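378aa long hypothetical citrate synthase (Sulfolobus tokodaii, PDB 1VGM) belongs to the citrate synthase family and is a largely helical protein that assembles from two identical subunits. Local coordinates at residues A[37-40]-A[41-45]; A[46-49]-A[50-53]; A[74-78]-A[79-83]; A[101-104]-A[105-109]. All blocks are in the same frame, centred on the assembly; numbering follows the deposited sequence.

Interaction 1: residues A[37-40]-A[41-45]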
# COMPACT_ATOMS: atom_id res chain seq x y z
N ASN A 37 21.29 12.79 -18.87
CA ASN A 37 21.80 12.58 -20.23
C ASN A 37 23.10 11.77 -20.23
O ASN A 37 23.29 10.90 -21.08
CB ASN A 37 22.04 13.94 -20.92
CG ASN A 37 20.74 14.64 -21.31
OD1 ASN A 37 20.18 14.37 -22.37
ND2 ASN A 37 20.26 15.53 -20.45
N ASP A 38 23.99 12.05 -19.28
CA ASP A 38 25.25 11.32 -19.20
C ASP A 38 25.01 9.87 -18.81
O ASP A 38 25.62 8.94 -19.36
CB ASP A 38 26.19 11.98 -18.18
CG ASP A 38 26.70 13.32 -18.66
OD1 ASP A 38 26.83 13.50 -19.88
OD2 ASP A 38 26.98 14.19 -17.81
N LEU A 39 24.11 9.68 -17.84
CA LEU A 39 23.80 8.34 -17.36
C LEU A 39 23.22 7.46 -18.46
O LEU A 39 23.67 6.33 -18.65
CB LEU A 39 22.83 8.42 -16.17
CG LEU A 39 23.44 9.17 -14.98
CD1 LEU A 39 22.44 9.29 -13.86
CD2 LEU A 39 24.69 8.43 -14.50
N VAL A 40 22.24 7.98 -19.19
CA VAL A 40 21.67 7.26 -20.33
C VAL A 40 22.73 7.02 -21.41
O VAL A 40 22.91 5.89 -21.87
CB VAL A 40 20.46 8.04 -20.95
CG1 VAL A 40 20.10 7.45 -22.31
CG2 VAL A 40 19.24 7.96 -20.01
N ASN A 41 23.43 8.08 -21.80
CA ASN A 41 24.37 7.98 -22.92
C ASN A 41 25.58 7.11 -22.62
O ASN A 41 26.08 6.42 -23.50
CB ASN A 41 24.84 9.38 -23.34
CG ASN A 41 23.77 10.16 -24.06
OD1 ASN A 41 23.68 11.38 -23.92
ND2 ASN A 41 22.95 9.47 -24.84
N TYR A 42 26.08 7.15 -21.39
CA TYR A 42 27.41 6.63 -21.12
C TYR A 42 27.45 5.56 -20.03
O TYR A 42 28.49 4.96 -19.78
CB TYR A 42 28.36 7.78 -20.76
CG TYR A 42 28.40 8.86 -21.81
CD1 TYR A 42 28.09 10.18 -21.49
CD2 TYR A 42 28.70 8.56 -23.14
CE1 TYR A 42 28.06 11.18 -22.46
CE2 TYR A 42 28.67 9.55 -24.13
CZ TYR A 42 28.35 10.85 -23.78
OH TYR A 42 28.27 11.81 -24.76
N ALA A 43 26.31 5.31 -19.40
CA ALA A 43 26.25 4.33 -18.32
C ALA A 43 25.20 3.25 -18.63
O ALA A 43 25.04 2.85 -19.78
CB ALA A 43 25.94 5.03 -16.99
N SER A 44 24.50 2.80 -17.60
CA SER A 44 23.59 1.67 -17.75
C SER A 44 22.74 1.53 -16.49
O SER A 44 23.06 2.11 -15.45
CB SER A 44 24.38 0.39 -17.99
OG SER A 44 25.07 0.01 -16.81
N TYR A 45 21.67 0.75 -16.56
CA TYR A 45 20.78 0.61 -15.42
C TYR A 45 21.51 -0.02 -14.24
O TYR A 45 21.33 0.40 -13.10
CB TYR A 45 19.58 -0.25 -15.81
CG TYR A 45 18.52 -0.38 -14.73
CD1 TYR A 45 17.98 0.75 -14.10
CD2 TYR A 45 18.03 -1.64 -14.36
CE1 TYR A 45 16.97 0.62 -13.13
CE2 TYR A 45 17.03 -1.77 -13.40
CZ TYR A 45 16.51 -0.65 -12.79
OH TYR A 45 15.52 -0.80 -11.83
O HOH W 1 20.98 13.30 -24.58
O HOH W 2 25.36 13.03 -22.38
O HOH W 3 24.71 3.92 -22.60

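Interaction 2: residues A[46-49]-A[50-53]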
# COMPACT_ATOMS: atom_id res chain seq x y z
N GLU A 46 22.33 -1.03 -14.51
CA GLU A 46 23.14 -1.65 -13.45
C GLU A 46 24.06 -0.65 -12.76
O GLU A 46 24.25 -0.70 -11.54
CB GLU A 46 23.98 -2.81 -14.01
CG GLU A 46 23.17 -4.04 -14.39
CD GLU A 46 22.86 -4.12 -15.87
OE1 GLU A 46 22.59 -3.05 -16.49
OE2 GLU A 46 22.87 -5.24 -16.42
N GLU A 47 24.64 0.27 -13.52
CA GLU A 47 25.47 1.30 -12.91
C GLU A 47 24.63 2.29 -12.09
O GLU A 47 25.06 2.73 -11.03
CB GLU A 47 26.27 2.03 -13.98
CG GLU A 47 27.38 1.16 -14.57
CD GLU A 47 28.00 1.76 -15.81
OE1 GLU A 47 29.14 2.27 -15.73
OE2 GLU A 47 27.35 1.72 -16.87
N LEU A 48 23.44 2.61 -12.59
CA LEU A 48 22.51 3.45 -11.84
C LEU A 48 21.97 2.79 -10.57
O LEU A 48 21.82 3.44 -9.54
CB LEU A 48 21.33 3.87 -12.73
CG LEU A 48 20.27 4.73 -12.02
CD1 LEU A 48 20.93 5.96 -11.37
CD2 LEU A 48 19.21 5.18 -13.03
N ILE A 49 21.68 1.50 -10.65
CA ILE A 49 21.36 0.74 -9.45
C ILE A 49 22.41 0.98 -8.37
O ILE A 49 22.06 1.31 -7.23
CB ILE A 49 21.29 -0.79 -9.73
CG1 ILE A 49 20.09 -1.10 -10.62
CG2 ILE A 49 21.16 -1.55 -8.42
CD1 ILE A 49 20.08 -2.55 -11.11
N HIS A 50 23.68 0.82 -8.73
CA HIS A 50 24.76 0.96 -7.74
C HIS A 50 24.87 2.41 -7.28
O HIS A 50 25.13 2.69 -6.11
CB HIS A 50 26.09 0.50 -8.34
CG HIS A 50 27.22 0.49 -7.35
ND1 HIS A 50 27.92 1.62 -7.00
CD2 HIS A 50 27.77 -0.53 -6.64
CE1 HIS A 50 28.85 1.31 -6.11
NE2 HIS A 50 28.78 0.01 -5.88
N LEU A 51 24.68 3.34 -8.21
CA LEU A 51 24.73 4.76 -7.87
C LEU A 51 23.64 5.10 -6.85
O LEU A 51 23.93 5.68 -5.79
CB LEU A 51 24.54 5.60 -9.14
CG LEU A 51 24.52 7.13 -9.05
CD1 LEU A 51 25.82 7.65 -8.46
CD2 LEU A 51 24.28 7.71 -10.45
N MET A 52 22.40 4.73 -7.16
CA MET A 52 21.28 5.10 -6.29
C MET A 52 21.35 4.43 -4.92
O MET A 52 21.00 5.04 -3.91
CB MET A 52 19.93 4.75 -6.95
CG MET A 52 19.55 5.63 -8.15
SD MET A 52 19.69 7.42 -7.89
CE MET A 52 18.01 7.93 -8.09
N LEU A 53 21.80 3.18 -4.87
CA LEU A 53 21.74 2.42 -3.62
C LEU A 53 22.99 2.64 -2.78
O LEU A 53 22.91 2.82 -1.57
CB LEU A 53 21.54 0.93 -3.91
CG LEU A 53 20.20 0.54 -4.54
CD1 LEU A 53 20.20 -0.95 -4.88
CD2 LEU A 53 19.06 0.86 -3.58

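Interaction 3: residues A[74-78]-A[79-83]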
# COMPACT_ATOMS: atom_id res chain seq x y z
N PHE A 74 16.65 -14.16 -10.28
CA PHE A 74 15.46 -14.05 -11.13
C PHE A 74 14.33 -15.00 -10.73
O PHE A 74 13.16 -14.75 -11.03
CB PHE A 74 15.82 -14.30 -12.60
CG PHE A 74 16.48 -13.12 -13.27
CD1 PHE A 74 17.68 -13.27 -13.96
CD2 PHE A 74 15.88 -11.85 -13.24
CE1 PHE A 74 18.30 -12.18 -14.59
CE2 PHE A 74 16.49 -10.76 -13.86
CZ PHE A 74 17.69 -10.92 -14.54
N GLU A 75 14.69 -16.09 -10.06
CA GLU A 75 13.71 -17.07 -9.60
C GLU A 75 12.67 -16.41 -8.69
O GLU A 75 13.01 -15.53 -7.90
CB GLU A 75 14.41 -18.18 -8.82
CG GLU A 75 15.58 -17.68 -7.97
CD GLU A 75 15.77 -18.47 -6.69
OE1 GLU A 75 15.89 -19.72 -6.77
OE2 GLU A 75 15.81 -17.85 -5.60
N VAL A 76 11.42 -16.84 -8.80
CA VAL A 76 10.40 -16.48 -7.81
C VAL A 76 9.70 -17.74 -7.29
O VAL A 76 9.74 -18.79 -7.93
CB VAL A 76 9.32 -15.56 -8.43
CG1 VAL A 76 9.93 -14.21 -8.78
CG2 VAL A 76 8.72 -16.22 -9.66
N PRO A 77 9.04 -17.63 -6.13
CA PRO A 77 8.27 -18.77 -5.61
C PRO A 77 7.27 -19.23 -6.67
O PRO A 77 6.77 -18.41 -7.45
CB PRO A 77 7.56 -18.21 -4.38
CG PRO A 77 8.43 -17.06 -3.95
CD PRO A 77 8.95 -16.47 -5.23
N GLU A 78 7.00 -20.53 -6.71
CA GLU A 78 6.13 -21.05 -7.75
C GLU A 78 4.70 -20.56 -7.52
O GLU A 78 3.89 -20.51 -8.46
CB GLU A 78 6.18 -22.59 -7.78
CG GLU A 78 5.65 -23.29 -6.54
CD GLU A 78 5.76 -24.81 -6.67
OE1 GLU A 78 5.02 -25.52 -5.95
OE2 GLU A 78 6.59 -25.28 -7.48
N GLN A 79 4.39 -20.18 -6.29
CA GLN A 79 3.08 -19.60 -5.99
C GLN A 79 2.83 -18.37 -6.84
O GLN A 79 1.69 -18.11 -7.23
CB GLN A 79 2.97 -19.21 -4.52
CG GLN A 79 2.62 -20.38 -3.61
CD GLN A 79 3.85 -21.14 -3.16
OE1 GLN A 79 4.97 -20.86 -3.60
NE2 GLN A 79 3.66 -22.11 -2.27
N VAL A 80 3.88 -17.60 -7.12
CA VAL A 80 3.75 -16.40 -7.93
C VAL A 80 3.24 -16.75 -9.32
O VAL A 80 2.28 -16.16 -9.81
CB VAL A 80 5.11 -15.68 -8.10
CG1 VAL A 80 4.97 -14.53 -9.10
CG2 VAL A 80 5.60 -15.17 -6.77
N ILE A 81 3.90 -17.72 -9.94
CA ILE A 81 3.54 -18.15 -11.28
C ILE A 81 2.11 -18.69 -11.25
O ILE A 81 1.26 -18.31 -12.05
CB ILE A 81 4.51 -19.24 -11.80
CG1 ILE A 81 5.94 -18.68 -11.80
CG2 ILE A 81 4.12 -19.70 -13.20
CD1 ILE A 81 6.12 -17.45 -12.70
N SER A 82 1.86 -19.58 -10.29
CA SER A 82 0.57 -20.23 -10.19
C SER A 82 -0.56 -19.21 -10.11
O SER A 82 -1.58 -19.33 -10.79
CB SER A 82 0.55 -21.12 -8.95
OG SER A 82 -0.74 -21.66 -8.75
N THR A 83 -0.38 -18.18 -9.29
CA THR A 83 -1.42 -17.19 -9.09
C THR A 83 -1.58 -16.23 -10.27
O THR A 83 -2.69 -15.96 -10.71
CB THR A 83 -1.14 -16.36 -7.82
OG1 THR A 83 -1.24 -17.22 -6.68
CG2 THR A 83 -2.14 -15.21 -7.69

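Interaction 4: residues A[101-104]-A[105-109]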
# COMPACT_ATOMS: atom_id res chain seq x y z
N PHE A 101 3.69 -9.21 -5.64
CA PHE A 101 4.58 -8.71 -4.60
C PHE A 101 4.07 -9.03 -3.20
O PHE A 101 4.85 -9.05 -2.25
CB PHE A 101 4.78 -7.19 -4.75
CG PHE A 101 5.95 -6.84 -5.62
CD1 PHE A 101 7.18 -6.50 -5.05
CD2 PHE A 101 5.84 -6.88 -7.00
CE1 PHE A 101 8.28 -6.23 -5.84
CE2 PHE A 101 6.95 -6.61 -7.82
CZ PHE A 101 8.17 -6.28 -7.24
N GLY A 102 2.76 -9.26 -3.08
CA GLY A 102 2.18 -9.72 -1.83
C GLY A 102 2.62 -11.14 -1.53
O GLY A 102 2.96 -11.47 -0.39
N ILE A 103 2.65 -11.97 -2.57
CA ILE A 103 3.18 -13.32 -2.43
C ILE A 103 4.67 -13.37 -2.08
O ILE A 103 5.08 -14.17 -1.24
CB ILE A 103 2.92 -14.14 -3.72
CG1 ILE A 103 1.41 -14.39 -3.85
CG2 ILE A 103 3.68 -15.46 -3.67
CD1 ILE A 103 0.99 -14.94 -5.20
N LEU A 104 5.48 -12.50 -2.70
CA LEU A 104 6.90 -12.44 -2.37
C LEU A 104 7.11 -12.01 -0.92
O LEU A 104 7.92 -12.59 -0.20
CB LEU A 104 7.64 -11.46 -3.31
CG LEU A 104 7.69 -11.80 -4.81
CD1 LEU A 104 8.47 -10.74 -5.56
CD2 LEU A 104 8.33 -13.16 -5.02
N ALA A 105 6.37 -10.99 -0.48
CA ALA A 105 6.41 -10.55 0.91
C ALA A 105 6.05 -11.67 1.88
O ALA A 105 6.67 -11.82 2.93
CB ALA A 105 5.47 -9.36 1.12
N SER A 106 5.04 -12.47 1.53
CA SER A 106 4.61 -13.57 2.40
C SER A 106 5.66 -14.67 2.51
O SER A 106 5.87 -15.24 3.59
CB SER A 106 3.30 -14.17 1.88
OG SER A 106 2.20 -13.32 2.15
N ILE A 107 6.32 -14.97 1.40
CA ILE A 107 7.18 -16.14 1.35
C ILE A 107 8.61 -15.82 1.74
O ILE A 107 9.22 -16.55 2.51
CB ILE A 107 7.14 -16.78 -0.05
CG1 ILE A 107 5.74 -17.34 -0.32
CG2 ILE A 107 8.18 -17.91 -0.15
CD1 ILE A 107 5.57 -17.98 -1.66
N TYR A 108 9.14 -14.70 1.24
CA TYR A 108 10.46 -14.23 1.65
C TYR A 108 10.45 -13.49 2.99
O TYR A 108 11.33 -13.69 3.83
CB TYR A 108 11.07 -13.33 0.58
CG TYR A 108 11.33 -14.01 -0.75
CD1 TYR A 108 10.91 -13.44 -1.94
CD2 TYR A 108 12.03 -15.22 -0.81
CE1 TYR A 108 11.17 -14.05 -3.16
CE2 TYR A 108 12.29 -15.84 -2.03
CZ TYR A 108 11.86 -15.24 -3.20
OH TYR A 108 12.14 -15.83 -4.41
N ASP A 109 9.45 -12.64 3.19
CA ASP A 109 9.34 -11.86 4.42
C ASP A 109 10.70 -11.39 4.95
O ASP A 109 11.10 -11.70 6.08
CB ASP A 109 8.62 -12.68 5.49
CG ASP A 109 8.04 -11.81 6.59
OD1 ASP A 109 8.12 -10.58 6.46
OD2 ASP A 109 7.51 -12.36 7.57

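Interaction 1: residues A[37-40]-A[41-45]
Asn-41, Tyr-42 and Ala-43 close the last turn of helix 36-42 with backbone bonds to Asn-37, Asp-38 and Leu-39. Asn-41 N reaches Asn-37 O at 2.9 Å, and Tyr-42 N reaches Asp-38 O at 2.7 Å. The bond from Ala-43 N to Leu-39 O is more bent, with 134° at the hydrogen, in keeping with a chain that leaves helical geometry at Ala-43. This is the C-terminal end of a short helix: Ser-44, next in line, is already at the N-cap of helix 45-54, where its side chain caps a backbone N and its OG bonds to Glu-47 OE2.

The polar side chains are joined through water. Water 2 donates to Asp-38 OD1 and to Asn-41 OD1, the latter at 2.8 Å. Water 1 donates to Asn-37 OD1 at 2.6 Å and only weakly to Asn-41 OD1. Asn-41 OD1 also stands 2.9 Å from Asn-37 O, two acceptors with no proton to share; the proton from water 2 may offset their close approach.

Van der Waals contacts complete the turn. Asp-38 OD1 meets the Tyr-42 ring in plane at its edge, 3.7 Å from CE1, while Asn-41 CB covers one face of the ring. Leu-39 CD2 lies 4.4 Å from Ala-43 CB, and Phe-372 of the second subunit packs on both residues.

Interaction 2: residues A[46-49]-A[50-53]
Met-52 lies alongside Leu-48, one turn earlier in helix 45-54, and the pair carries much of the contact. Met-52 CB lies over the backbone, 3.5 Å from Leu-48 O. Met-52 CG, set beside the backbone N by a chi1 of -71°, touches that same oxygen and also comes within 3.5 Å of Leu-48 CD1. From there the chain bends at both following torsions: Met-52 SD still grazes Leu-48 CD1 at 4.0 Å, but the methyl end turns away from the earlier turn. The two side chains run in the same direction, and Leu-341 of helix 331-353 packs against both.

Leu-48 CD1 serves a second neighbour, for it also meets Leu-51 CD2 at 3.9 Å, the two leucines approaching at a slant. Farther round the helix, Ile-49 CG2 sits 3.7 Å from Leu-53 CD1, with these two side chains again aligned. Beneath the side chains run regular backbone bonds from each N-H to the carbonyl four residues back; that from Met-52 N to Leu-48 O is 2.8 Å long and nearly straight at 173°.

The polar ends bond to other parts of the structure: Glu-46 OE2 takes the backbone NH of Tyr-153, His-50 ND1 bonds to Glu-56 O, and Glu-47 OE1 forms a salt bridge with Arg-378 of the second subunit. Apolar pairs spaced one turn apart, with helices 117-139 and 331-353 packed on them, are characteristic of a buried helix in the mainly helical citrate synthase fold.

Interaction 3: residues A[74-78]-A[79-83]
The Gln-79 amide and the Pro-77 ring meet where the chain enters helix 78-84. Gln-79 OE1 lies 3.8 Å from Pro-77 CB and nearly as close to Glu-78 CG, brought back toward the preceding residues by a bend at chi2 of 86°. The amide and the Glu-78 carboxylate slant past each other, their planes 52° apart. At the other end of this amide, NE2 bonds to the backbone oxygen of Ser-86 of the second subunit, which fixes the rotation of the group.

Pro-77 is engaged at two ring carbons. Besides the CB contact, Pro-77 CD touches Val-80 CG2 at 3.9 Å, while Leu-104, Ile-107 and Tyr-108 of helix 93-108 pack on the same proline. Val-76 extends the apolar patch: its CG2 approaches Val-80 CB at 4.0 Å, with the two valines roughly at right angles, and Ile-81 CD1 at 4.2 Å.

Two backbone bonds start the first turn. Val-80 N reaches Pro-77 O at 3.0 Å, but from above the carbonyl plane, 56° out of it. Ser-82 N to Glu-78 O, 2.9 Å long, is by contrast a regular helical bond, almost straight. Helix 78-84 thus leaves its loop over a small cluster of proline and branched aliphatic groups. Its chemistry is divided: the aliphatic groups pack on helices 93-108 and 117-139, whereas NE2 of Gln-79 bonds across the subunit interface, tying the helix start to the partner chain.

Interaction 4: residues A[101-104]-A[105-109]
Leu-104 and Tyr-108, one turn apart near the end of helix 93-108, make the closest contact between two side chains here. Leu-104 CD2 approaches Tyr-108 CE1 at 3.5 Å and lies farther, at 4.0 Å, from Tyr-108 CD1, reaching the ring at a slant as the two groups run in the same direction. A second apolar pair follows the same spacing: Ile-103 CG2 meets Ile-107 CD1 at 3.7 Å.

Hydrogen bonds form the other group. Ala-105 N, Ser-106 N, Ile-107 N and Tyr-108 N each bond to the carbonyl four residues back, the last of these, to Leu-104 O, at 2.8 Å. Ile-107 N also bonds weakly to Leu-104 O, a three-residue step close to the point where the helix ends; Asp-109, with positive phi, leaves it. Gly-102 O accepts twice, from Ser-106 N at 3.0 Å and weakly from Ser-106 OG at 3.2 Å. That hydroxyl reaches back because chi1 of -75° sets OG beside its own backbone N.

Phe-101 packs against helices 117-139 and 203-214, while Ile-103, Ala-105, Ser-106 and Ile-107 all meet the second subunit. With the Ser-106 hydroxyl turned back onto the helix, this turn is consistent with close packing across the dimer, and a salt bridge to Lys-215 of that subunit comes from Asp-109 OD1, just beyond the helix end.

Interactions 2 and 4 are buried stretches of helix, whereas interactions 1 and 3 lie at the surface where a helix ends or begins. The four fall into two neighbouring pairs. Interactions 1 and 2 sit on consecutive helices and touch through Leu-39 and Leu-51, their centres 11 Å apart; interactions 3 and 4 likewise belong to consecutive helices, joined round Pro-77. The pairs do not touch; between interactions 2 and 3 the nearest atoms are about 8 Å apart. Water bridging marks interaction 1, which meets the second subunit through packing by Phe-372, while interactions 2, 3 and 4 combine apolar packing with polar bonds to that subunit.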